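Local atomic coordinates of Alpha/beta hydrolase family protein (Bacillus anthracis, PDB entry 3OOS), a protein that probably acts as a hydrolase of the alpha/beta fold family, with a natural substrate that has not been established. Residues F46-S51 / K269-V274; D212-L217 / A244-N249; G13-F18 / G61-A66; D232-Y237 / S258-F263. All blocks are in the same frame, centred on the assembly; numbering follows the deposited sequence. Where two conformers were deposited one is given.

Interaction 1 of 4, residues F46-S51 / K269-V274; sequences FTDHYS and KFNQFV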
# COMPACT_ATOMS: atom_id res chain seq x y z
N PHE A 46 -12.90 1.94 -3.05
CA PHE A 46 -13.02 3.31 -2.55
C PHE A 46 -13.74 4.24 -3.53
O PHE A 46 -14.33 5.24 -3.10
CB PHE A 46 -11.65 3.86 -2.15
CG PHE A 46 -11.06 3.16 -0.97
CD1 PHE A 46 -11.45 3.51 0.32
CD2 PHE A 46 -10.13 2.14 -1.14
CE1 PHE A 46 -10.91 2.85 1.43
CE2 PHE A 46 -9.59 1.47 -0.04
CZ PHE A 46 -9.98 1.83 1.24
N THR A 47 -13.72 3.90 -4.81
CA THR A 47 -14.35 4.73 -5.85
C THR A 47 -15.88 4.77 -5.76
O THR A 47 -16.51 5.62 -6.39
CB THR A 47 -13.95 4.29 -7.29
OG1 THR A 47 -14.52 3.01 -7.59
CG2 THR A 47 -12.44 4.22 -7.43
N ASP A 48 -16.46 3.87 -4.97
CA ASP A 48 -17.89 3.91 -4.69
C ASP A 48 -18.29 5.10 -3.81
O ASP A 48 -19.46 5.50 -3.80
CB ASP A 48 -18.36 2.60 -4.02
CG ASP A 48 -18.40 1.42 -4.99
OD1 ASP A 48 -18.38 1.62 -6.22
OD2 ASP A 48 -18.47 0.26 -4.51
N HIS A 49 -17.33 5.68 -3.09
CA HIS A 49 -17.63 6.74 -2.11
C HIS A 49 -16.66 7.93 -2.12
O HIS A 49 -16.93 8.96 -1.50
CB HIS A 49 -17.70 6.16 -0.70
CG HIS A 49 -18.77 5.13 -0.53
ND1 HIS A 49 -20.12 5.45 -0.49
CD2 HIS A 49 -18.71 3.78 -0.41
CE1 HIS A 49 -20.82 4.34 -0.34
NE2 HIS A 49 -19.99 3.32 -0.29
N TYR A 50 -15.54 7.78 -2.83
CA TYR A 50 -14.51 8.80 -2.88
C TYR A 50 -14.11 9.10 -4.32
O TYR A 50 -14.29 8.27 -5.21
CB TYR A 50 -13.25 8.32 -2.15
CG TYR A 50 -13.37 8.18 -0.65
CD1 TYR A 50 -13.08 9.25 0.19
CD2 TYR A 50 -13.73 6.96 -0.07
CE1 TYR A 50 -13.17 9.13 1.58
CE2 TYR A 50 -13.83 6.83 1.31
CZ TYR A 50 -13.55 7.91 2.13
OH TYR A 50 -13.64 7.78 3.50
N SER A 51 -13.58 10.31 -4.54
CA SER A 51 -12.82 10.60 -5.75
C SER A 51 -11.42 10.08 -5.48
O SER A 51 -10.69 10.66 -4.67
CB SER A 51 -12.78 12.10 -6.02
OG SER A 51 -14.08 12.61 -6.29
N LYS A 269 -17.69 -7.29 2.91
CA LYS A 269 -17.24 -6.69 4.17
C LYS A 269 -16.30 -5.51 3.93
O LYS A 269 -16.37 -4.51 4.66
CB LYS A 269 -16.59 -7.74 5.08
CG LYS A 269 -16.23 -7.20 6.46
CD LYS A 269 -15.82 -8.30 7.42
CE LYS A 269 -15.27 -7.72 8.70
NZ LYS A 269 -15.21 -8.73 9.80
N PHE A 270 -15.44 -5.61 2.92
CA PHE A 270 -14.56 -4.49 2.60
C PHE A 270 -15.34 -3.27 2.11
O PHE A 270 -14.99 -2.13 2.44
CB PHE A 270 -13.46 -4.86 1.60
CG PHE A 270 -12.32 -3.88 1.58
CD1 PHE A 270 -11.29 -3.97 2.51
CD2 PHE A 270 -12.29 -2.84 0.65
CE1 PHE A 270 -10.25 -3.05 2.51
CE2 PHE A 270 -11.25 -1.92 0.64
CZ PHE A 270 -10.23 -2.03 1.57
N ASN A 271 -16.40 -3.51 1.34
CA ASN A 271 -17.30 -2.43 0.92
C ASN A 271 -17.94 -1.73 2.11
O ASN A 271 -18.05 -0.51 2.13
CB ASN A 271 -18.37 -2.95 -0.05
CG ASN A 271 -17.83 -3.16 -1.45
OD1 ASN A 271 -16.85 -2.53 -1.87
ND2 ASN A 271 -18.48 -4.05 -2.21
N GLN A 272 -18.36 -2.52 3.11
CA GLN A 272 -18.92 -1.97 4.34
C GLN A 272 -17.86 -1.15 5.08
O GLN A 272 -18.15 -0.07 5.60
CB GLN A 272 -19.45 -3.09 5.24
CG GLN A 272 -20.20 -2.60 6.47
CD GLN A 272 -21.30 -1.62 6.13
OE1 GLN A 272 -22.12 -1.87 5.23
NE2 GLN A 272 -21.34 -0.49 6.83
N PHE A 273 -16.63 -1.66 5.10
CA PHE A 273 -15.50 -0.95 5.70
C PHE A 273 -15.30 0.42 5.04
O PHE A 273 -15.15 1.43 5.73
CB PHE A 273 -14.22 -1.78 5.64
CG PHE A 273 -12.98 -1.01 6.00
CD1 PHE A 273 -12.67 -0.73 7.33
CD2 PHE A 273 -12.11 -0.57 5.01
CE1 PHE A 273 -11.52 -0.01 7.67
CE2 PHE A 273 -10.96 0.15 5.33
CZ PHE A 273 -10.66 0.43 6.67
N VAL A 274 -15.31 0.45 3.71
CA VAL A 274 -15.16 1.71 2.96
C VAL A 274 -16.24 2.71 3.37
O VAL A 274 -15.95 3.87 3.69
CB VAL A 274 -15.18 1.48 1.42
CG1 VAL A 274 -15.21 2.81 0.67
CG2 VAL A 274 -13.97 0.65 0.98
O HOH W 1 -16.65 -1.90 -4.56
O HOH W 2 -19.34 0.65 0.10
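Phe-46 and Val-274 hold the closest pair of CA atoms here, Phe-46 CA lying 6.1 Å from Val-274 CA. From CB the Phe-46 ring is carried toward the helix by CG set anti to the carbonyl carbon (chi1 -67°). CD1 comes first, touching both Val-274 methyls at once. CE1 then lies 3.8 Å from Val-274 CG2. That methyl sits over one face of the ring, 4.0 Å from its centroid and 20° off the normal, which meets the geometry of a CH-pi contact. Farther round the ring, CE2 and CZ reach Phe-270: Phe-46 CE2 is 3.8 Å from Phe-270 CE2 and lies at the edge of that ring, near its plane. The other Val-274 methyl, CG1, fits against the edges of two more rings, 3.8 Å from His-49 CD2 and 4.3 Å from Tyr-50 CE2. Beyond this apolar patch two waters bridge the segments. One donates to both Asp-48 OD2 and Asn-271 OD1, and the second joins His-49 NE2 to the carbonyl of Asn-271. Phe-46 O, accepting from His-49 N and Tyr-50 N, ties the turn together. The contact thus lays the loop ahead of strand 51-55 against helix 267-276, with Phe-46 also on Leu-26 of strand 25-28 and Val-52 of strand 51-55, while Phe-270 turns edge-to-face with Tyr-227 of strand 224-229.

Interaction 2 of 4, residues D212-L217 / A244-N249; sequences DVRQKL and ANLIPN
The guanidinium of Arg-214, whose aliphatic stem touches Leu-246, has the Asp-212 carboxylate at its edge, in plane, and the pair belongs to an Asx turn that leads into the short, weakly bonded helix about 214-217 of this alpha/beta hydrolase fold. The grip is a side-on salt bridge: Arg-214 NE meets Asp-212 OD1 at 2.9 Å and Arg-214 NH2 meets Asp-212 OD2 at 2.8 Å, the second a nearly straight bond at 172°. The two planes do not coincide, since OD2 is approached 45° out of the carboxylate plane. OD1 carries a further bond, from Arg-214 N on the opposite face of the carboxylate, and this closes the Asx turn. The contact brings the short helix against the end of helix 237-246. With CG anti to the carbonyl carbon (chi1 -70°), Leu-246 places CD1 3.6 Å from Arg-214 O and also against Arg-214 CB and CG. Leu-217 CB packs 4.0 Å from Leu-246 CB and 3.9 Å from Ile-247 CG1. Leu-217 and Ile-247 also share Leu-106 of helix 100-112 as a neighbour, so this apolar cluster joins three helical elements. Ile-247 is where the chain leaves helical angles, and its backbone turns toward the opposing carbonyl: Ile-247 CA makes a CA-H...O contact with Leu-217 O at 3.6 Å, while Pro-248 CD lies 3.6 Å from the same oxygen.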
# COMPACT_ATOMS: atom_id res chain seq x y z
N ASP A 212 10.62 3.18 11.91
CA ASP A 212 9.98 3.11 13.22
C ASP A 212 9.26 4.42 13.49
O ASP A 212 9.90 5.47 13.62
CB ASP A 212 11.02 2.82 14.32
CG ASP A 212 10.39 2.54 15.68
OD1 ASP A 212 9.14 2.52 15.79
OD2 ASP A 212 11.15 2.34 16.65
N VAL A 213 7.93 4.35 13.57
CA VAL A 213 7.10 5.52 13.87
C VAL A 213 6.23 5.32 15.12
O VAL A 213 5.31 6.09 15.36
CB VAL A 213 6.21 5.92 12.65
CG1 VAL A 213 7.07 6.34 11.46
CG2 VAL A 213 5.25 4.79 12.26
N ARG A 214 6.54 4.29 15.91
CA ARG A 214 5.70 3.92 17.06
C ARG A 214 5.40 5.07 18.01
O ARG A 214 4.25 5.28 18.40
CB ARG A 214 6.30 2.75 17.83
CG ARG A 214 6.16 1.41 17.11
CD ARG A 214 6.94 0.32 17.83
NE ARG A 214 8.39 0.53 17.74
CZ ARG A 214 9.30 -0.26 18.29
NH1 ARG A 214 8.94 -1.33 18.98
NH2 ARG A 214 10.60 0.02 18.14
N GLN A 215 6.44 5.81 18.40
CA GLN A 215 6.26 6.90 19.35
C GLN A 215 5.51 8.07 18.73
O GLN A 215 4.65 8.68 19.37
CB GLN A 215 7.61 7.36 19.93
CG GLN A 215 8.30 6.31 20.81
CD GLN A 215 7.48 5.90 22.03
OE1 GLN A 215 6.81 6.73 22.66
NE2 GLN A 215 7.51 4.61 22.36
N LYS A 216 5.81 8.35 17.47
CA LYS A 216 5.14 9.45 16.77
C LYS A 216 3.65 9.18 16.55
O LYS A 216 2.87 10.13 16.47
CB LYS A 216 5.85 9.77 15.45
CG LYS A 216 7.13 10.59 15.65
CD LYS A 216 7.73 11.09 14.32
CE LYS A 216 8.29 9.97 13.46
NZ LYS A 216 9.40 9.22 14.14
N LEU A 217 3.25 7.91 16.48
CA LEU A 217 1.84 7.58 16.27
C LEU A 217 0.92 8.08 17.39
O LEU A 217 -0.26 8.36 17.16
CB LEU A 217 1.63 6.07 16.07
CG LEU A 217 2.12 5.46 14.76
CD1 LEU A 217 1.64 4.02 14.67
CD2 LEU A 217 1.66 6.26 13.54
N ALA A 244 -3.38 0.47 15.74
CA ALA A 244 -4.68 0.97 16.19
C ALA A 244 -4.67 1.37 17.67
O ALA A 244 -5.39 2.30 18.06
CB ALA A 244 -5.76 -0.06 15.92
N ASN A 245 -3.87 0.69 18.48
CA ASN A 245 -3.73 1.06 19.89
C ASN A 245 -2.97 2.37 20.08
O ASN A 245 -3.35 3.20 20.91
CB ASN A 245 -3.07 -0.06 20.69
CG ASN A 245 -2.82 0.33 22.13
OD1 ASN A 245 -3.75 0.39 22.95
ND2 ASN A 245 -1.57 0.63 22.45
N LEU A 246 -1.90 2.55 19.31
CA LEU A 246 -1.01 3.70 19.48
C LEU A 246 -1.65 5.01 19.03
O LEU A 246 -1.48 6.05 19.68
CB LEU A 246 0.32 3.47 18.76
CG LEU A 246 1.25 2.41 19.37
CD1 LEU A 246 2.44 2.17 18.46
CD2 LEU A 246 1.70 2.80 20.78
N ILE A 247 -2.39 4.97 17.93
CA ILE A 247 -3.06 6.15 17.41
C ILE A 247 -4.32 6.43 18.24
O ILE A 247 -5.20 5.58 18.32
CB ILE A 247 -3.42 5.99 15.91
CG1 ILE A 247 -2.15 5.79 15.07
CG2 ILE A 247 -4.22 7.19 15.41
CD1 ILE A 247 -2.42 5.42 13.62
N PRO A 248 -4.40 7.63 18.86
CA PRO A 248 -5.51 7.94 19.78
C PRO A 248 -6.91 7.77 19.19
O PRO A 248 -7.80 7.27 19.88
CB PRO A 248 -5.26 9.40 20.16
CG PRO A 248 -3.80 9.59 19.98
CD PRO A 248 -3.38 8.69 18.85
N ASN A 249 -7.11 8.18 17.94
CA ASN A 249 -8.45 8.16 17.34
C ASN A 249 -8.62 7.09 16.26
O ASN A 249 -9.32 7.30 15.26
CB ASN A 249 -8.82 9.55 16.78
CG ASN A 249 -8.73 10.64 17.84
OD1 ASN A 249 -7.98 11.61 17.68
ND2 ASN A 249 -9.49 10.49 18.91

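Interaction 3 of 4, residues G13-F18 / G61-A66; sequences GKFEYF and GNSDSA
Residues 13-16 and 61-64 run antiparallel, their end-to-end directions 165° apart, and come closest where Phe-15 CA stands 4.2 Å from Ser-63 CA. One bond is purely backbone, Asp-64 N giving its hydrogen to Lys-14 O at 2.9 Å. The return bond uses a side chain in place of a peptide carbonyl: Lys-14 N donates to Asp-64 OD2 at 2.8 Å, almost perfectly straight at 177° but steeply above the carboxylate plane. Two residues on, a side chain again stands in for a carbonyl. Glu-16 N is bound at 2.8 Å by Ser-63 OG, a hydroxyl that also bonds to Asn-56 O. Glu-16, fully extended with CG anti to the backbone N, carries its carboxylate out to Asn-62. Its OE1 takes the hydrogen of Asn-62 N and its OE2 that of Asn-62 ND2, each at 2.9 Å. The carboxylate and amide planes are 70° apart; the ND2 bond lies in the amide plane but comes to OE2 from above the carboxylate plane. A water donates to Asn-62 O and Asp-64 OD1 and, less certainly because Lys-14 has two deposited conformers, accepts from Lys-14 NZ. Backbone bonds tie Phe-18 to Leu-54 and Glu-16 to Asn-56, and next to this pairing with strand 51-55 residues 61-64 come back alongside strand 13-20. Chemically, a largely polar seam results: Asp-64 OD2 and Ser-63 OG take the strand N-H groups of Lys-14 and Glu-16, the Glu-16 carboxylate holds Asn-62 by N and ND2, and a loop without strand geometry is fixed by five direct bonds.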
# COMPACT_ATOMS: atom_id res chain seq x y z
N GLY A 13 8.08 17.98 -9.90
CA GLY A 13 8.14 17.12 -11.08
C GLY A 13 6.78 16.79 -11.66
O GLY A 13 5.74 17.24 -11.16
N LYS A 14 6.80 16.00 -12.74
CA LYS A 14 5.60 15.56 -13.42
C LYS A 14 5.19 14.17 -12.93
O LYS A 14 6.03 13.26 -12.85
CB LYS A 14 5.84 15.54 -14.93
CG LYS A 14 4.58 15.45 -15.77
CD LYS A 14 4.84 15.95 -17.19
CE LYS A 14 5.80 15.03 -17.94
NZ LYS A 14 5.14 13.77 -18.40
N PHE A 15 3.91 14.01 -12.61
CA PHE A 15 3.40 12.73 -12.11
C PHE A 15 2.19 12.27 -12.89
O PHE A 15 1.31 13.07 -13.23
CB PHE A 15 3.04 12.84 -10.62
CG PHE A 15 4.21 13.15 -9.73
CD1 PHE A 15 4.95 12.13 -9.15
CD2 PHE A 15 4.58 14.48 -9.49
CE1 PHE A 15 6.05 12.43 -8.33
CE2 PHE A 15 5.67 14.78 -8.67
CZ PHE A 15 6.40 13.75 -8.10
N GLU A 16 2.16 10.98 -13.17
CA GLU A 16 1.00 10.31 -13.73
C GLU A 16 0.12 9.80 -12.60
O GLU A 16 0.62 9.24 -11.61
CB GLU A 16 1.46 9.14 -14.60
CG GLU A 16 0.34 8.40 -15.31
CD GLU A 16 0.86 7.24 -16.14
OE1 GLU A 16 1.64 6.42 -15.60
OE2 GLU A 16 0.48 7.15 -17.33
N TYR A 17 -1.19 9.99 -12.72
CA TYR A 17 -2.13 9.41 -11.77
C TYR A 17 -3.45 9.10 -12.46
O TYR A 17 -3.76 9.64 -13.53
CB TYR A 17 -2.36 10.32 -10.55
CG TYR A 17 -3.14 11.57 -10.88
CD1 TYR A 17 -4.54 11.59 -10.80
CD2 TYR A 17 -2.49 12.73 -11.30
CE1 TYR A 17 -5.26 12.74 -11.14
CE2 TYR A 17 -3.20 13.87 -11.63
CZ TYR A 17 -4.58 13.87 -11.54
OH TYR A 17 -5.26 15.01 -11.88
N PHE A 18 -4.25 8.25 -11.82
CA PHE A 18 -5.51 7.82 -12.39
C PHE A 18 -6.64 8.24 -11.47
O PHE A 18 -6.53 8.10 -10.25
CB PHE A 18 -5.48 6.31 -12.65
CG PHE A 18 -4.29 5.89 -13.47
CD1 PHE A 18 -4.37 5.88 -14.86
CD2 PHE A 18 -3.08 5.57 -12.87
CE1 PHE A 18 -3.27 5.53 -15.64
CE2 PHE A 18 -1.96 5.22 -13.64
CZ PHE A 18 -2.06 5.20 -15.03
N GLY A 61 5.63 4.13 -13.79
CA GLY A 61 4.83 4.43 -14.98
C GLY A 61 5.38 5.59 -15.78
O GLY A 61 6.58 5.63 -16.09
N ASN A 62 4.52 6.55 -16.09
CA ASN A 62 4.94 7.72 -16.87
C ASN A 62 5.28 8.95 -16.04
O ASN A 62 5.47 10.04 -16.58
CB ASN A 62 3.90 8.03 -17.96
CG ASN A 62 3.80 6.93 -18.99
OD1 ASN A 62 4.78 6.63 -19.68
ND2 ASN A 62 2.63 6.31 -19.09
N SER A 63 5.38 8.78 -14.72
CA SER A 63 5.89 9.84 -13.86
C SER A 63 7.39 10.03 -14.11
O SER A 63 8.05 9.15 -14.69
CB SER A 63 5.63 9.53 -12.39
OG SER A 63 4.24 9.39 -12.15
N ASP A 64 7.92 11.18 -13.70
CA ASP A 64 9.35 11.45 -13.82
C ASP A 64 10.18 10.40 -13.09
O ASP A 64 9.73 9.84 -12.09
CB ASP A 64 9.68 12.82 -13.23
CG ASP A 64 9.25 13.98 -14.11
OD1 ASP A 64 8.84 13.76 -15.27
OD2 ASP A 64 9.35 15.12 -13.63
N SER A 65 11.38 10.15 -13.60
CA SER A 65 12.32 9.25 -12.96
C SER A 65 13.18 10.01 -11.95
O SER A 65 13.28 11.24 -12.01
CB SER A 65 13.20 8.56 -14.01
OG SER A 65 12.41 7.79 -14.90
N ALA A 66 13.78 9.27 -11.02
CA ALA A 66 14.60 9.87 -9.96
C ALA A 66 16.00 10.20 -10.46
O ALA A 66 16.60 9.42 -11.21
CB ALA A 66 14.68 8.94 -8.76
O HOH W 3 7.15 12.19 -16.93

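Interaction 4 of 4, residues D232-Y237 / S258-F263; sequences DVQCPY and SNHNPF. With SO4 (sulfate ion), chain B.
Asp-232 and His-260 meet where alpha/beta hydrolases usually carry the acid and histidine of a catalytic triad, and Ser-99, in a sequence resembling a nucleophile elbow, touches the His-260 side chain. His-260 ND1 donates to Asp-232 OD1 at 2.9 Å with an angle of 161°. The oxygen is met on its syn side, close to the ring plane, although carboxylate and ring planes are 76° apart. Gln-234 N reaches the same OD1 from the opposite face at 3.1 Å, forming an Asx turn that fixes the carboxylate's rotation. A water donates to OD2 and also to Asn-259 O. Over the imidazole lies the Gln-234 amide, stacked at 17°, its NE2 3.2 Å above the ring centre; its OE1 is bonded to Tyr-138 OH. His-260 NE2 makes a weak bond to sulfate O2 (3.2 Å), and the ion is also held by Ser-99 OG, Tyr-32 OH, His-30 NE2 and Ala-100 N. The histidine is therefore gripped at ND1 and covered on one face, while NE2 points to an anion shared with Ser-99. Such an arrangement is consistent with an acid-histidine-serine relay, the sulfate, probably from the crystallisation liquor, marking the presumed reaction pocket.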
# COMPACT_ATOMS: atom_id res chain seq x y z
N ASP A 232 -2.94 -12.87 7.66
CA ASP A 232 -1.84 -12.21 6.96
C ASP A 232 -0.49 -12.73 7.48
O ASP A 232 -0.24 -12.74 8.68
CB ASP A 232 -1.93 -10.69 7.13
CG ASP A 232 -1.22 -9.92 6.02
OD1 ASP A 232 -0.32 -10.48 5.35
OD2 ASP A 232 -1.56 -8.74 5.83
N VAL A 233 0.36 -13.19 6.56
CA VAL A 233 1.68 -13.72 6.92
C VAL A 233 2.83 -12.77 6.59
O VAL A 233 4.00 -13.13 6.74
CB VAL A 233 1.95 -15.13 6.31
CG1 VAL A 233 0.94 -16.14 6.83
CG2 VAL A 233 1.93 -15.09 4.78
N GLN A 234 2.51 -11.56 6.12
CA GLN A 234 3.55 -10.58 5.83
C GLN A 234 3.77 -9.67 7.04
O GLN A 234 4.78 -9.80 7.73
CB GLN A 234 3.25 -9.82 4.54
CG GLN A 234 3.43 -10.70 3.30
CD GLN A 234 3.15 -9.98 2.00
OE1 GLN A 234 3.76 -8.95 1.69
NE2 GLN A 234 2.23 -10.52 1.21
N CYS A 235 2.83 -8.76 7.29
CA CYS A 235 2.75 -8.10 8.60
C CYS A 235 1.65 -8.79 9.41
O CYS A 235 0.47 -8.56 9.15
CB CYS A 235 2.43 -6.60 8.45
SG CYS A 235 3.67 -5.62 7.57
N PRO A 236 2.04 -9.64 10.37
CA PRO A 236 1.03 -10.36 11.16
C PRO A 236 0.03 -9.43 11.85
O PRO A 236 0.35 -8.27 12.14
CB PRO A 236 1.87 -11.12 12.19
CG PRO A 236 3.17 -11.35 11.49
CD PRO A 236 3.40 -10.10 10.69
N TYR A 237 -1.17 -9.95 12.09
CA TYR A 237 -2.30 -9.19 12.62
C TYR A 237 -1.98 -8.31 13.84
O TYR A 237 -2.48 -7.19 13.96
CB TYR A 237 -3.48 -10.13 12.91
CG TYR A 237 -4.73 -9.40 13.32
CD1 TYR A 237 -5.46 -8.67 12.39
CD2 TYR A 237 -5.16 -9.41 14.65
CE1 TYR A 237 -6.59 -7.97 12.76
CE2 TYR A 237 -6.30 -8.71 15.03
CZ TYR A 237 -7.01 -7.99 14.08
OH TYR A 237 -8.13 -7.29 14.44
N SER A 258 -9.56 -13.63 5.58
CA SER A 258 -8.58 -13.04 4.66
C SER A 258 -7.16 -13.28 5.12
O SER A 258 -6.87 -13.35 6.32
CB SER A 258 -8.81 -11.53 4.53
OG SER A 258 -10.07 -11.23 3.96
N ASN A 259 -6.28 -13.43 4.13
CA ASN A 259 -4.85 -13.44 4.36
C ASN A 259 -4.32 -12.02 4.15
O ASN A 259 -4.45 -11.17 5.03
CB ASN A 259 -4.18 -14.46 3.44
CG ASN A 259 -2.71 -14.66 3.75
OD1 ASN A 259 -1.96 -13.70 3.94
ND2 ASN A 259 -2.28 -15.91 3.80
N HIS A 260 -3.76 -11.75 2.97
CA HIS A 260 -3.13 -10.46 2.69
C HIS A 260 -4.00 -9.47 1.90
O HIS A 260 -3.65 -8.29 1.82
CB HIS A 260 -1.81 -10.70 1.93
CG HIS A 260 -0.94 -9.49 1.82
ND1 HIS A 260 -0.29 -8.93 2.89
CD2 HIS A 260 -0.61 -8.73 0.74
CE1 HIS A 260 0.41 -7.88 2.49
NE2 HIS A 260 0.23 -7.73 1.19
N ASN A 261 -5.12 -9.93 1.35
CA ASN A 261 -5.89 -9.14 0.38
C ASN A 261 -7.38 -9.02 0.70
O ASN A 261 -8.22 -9.40 -0.13
CB ASN A 261 -5.73 -9.75 -1.03
CG ASN A 261 -4.30 -9.68 -1.55
OD1 ASN A 261 -3.96 -8.80 -2.34
ND2 ASN A 261 -3.47 -10.63 -1.13
N PRO A 262 -7.75 -8.46 1.88
CA PRO A 262 -9.18 -8.40 2.26
C PRO A 262 -10.11 -7.73 1.25
O PRO A 262 -11.28 -8.12 1.14
CB PRO A 262 -9.16 -7.59 3.56
CG PRO A 262 -7.78 -7.71 4.08
CD PRO A 262 -6.89 -7.83 2.90
N PHE A 263 -9.60 -6.74 0.52
CA PHE A 263 -10.37 -5.99 -0.48
C PHE A 263 -10.89 -6.85 -1.64
O PHE A 263 -11.86 -6.46 -2.30
CB PHE A 263 -9.54 -4.81 -1.01
CG PHE A 263 -8.09 -5.14 -1.23
CD1 PHE A 263 -7.66 -5.69 -2.43
CD2 PHE A 263 -7.16 -4.93 -0.21
CE1 PHE A 263 -6.32 -6.01 -2.63
CE2 PHE A 263 -5.83 -5.25 -0.39
CZ PHE A 263 -5.40 -5.79 -1.60
S SO4 B . 3.66 -5.39 -0.42
O1 SO4 B . 5.05 -5.80 -0.67
O2 SO4 B . 3.02 -6.38 0.43
O3 SO4 B . 3.65 -4.08 0.22
O4 SO4 B . 2.96 -5.32 -1.70
O HOH W 4 -4.16 -8.01 5.42

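Along the chain interaction 3 opens first, and its segments alternate with those of interaction 1, whose long loop encloses interactions 2 and 4; these two alternate in turn. All are arranged around one mixed eight-stranded sheet. Interaction 3 lies near the 4-10 edge, its centre about 29 Å from that of interaction 4 and on the opposite side of the chain's centre. Interactions 1 and 4 touch, Phe-270 CG lying 3.5 Å from Phe-263 CA, where helices 262-265 and 267-276 follow each other. Interaction 2, centred about 20 Å from interaction 4, involves the far end of helix 237-246, which follows segment 232-237. The presumed active-site loops thus adjoin the C-terminal helical packing directly.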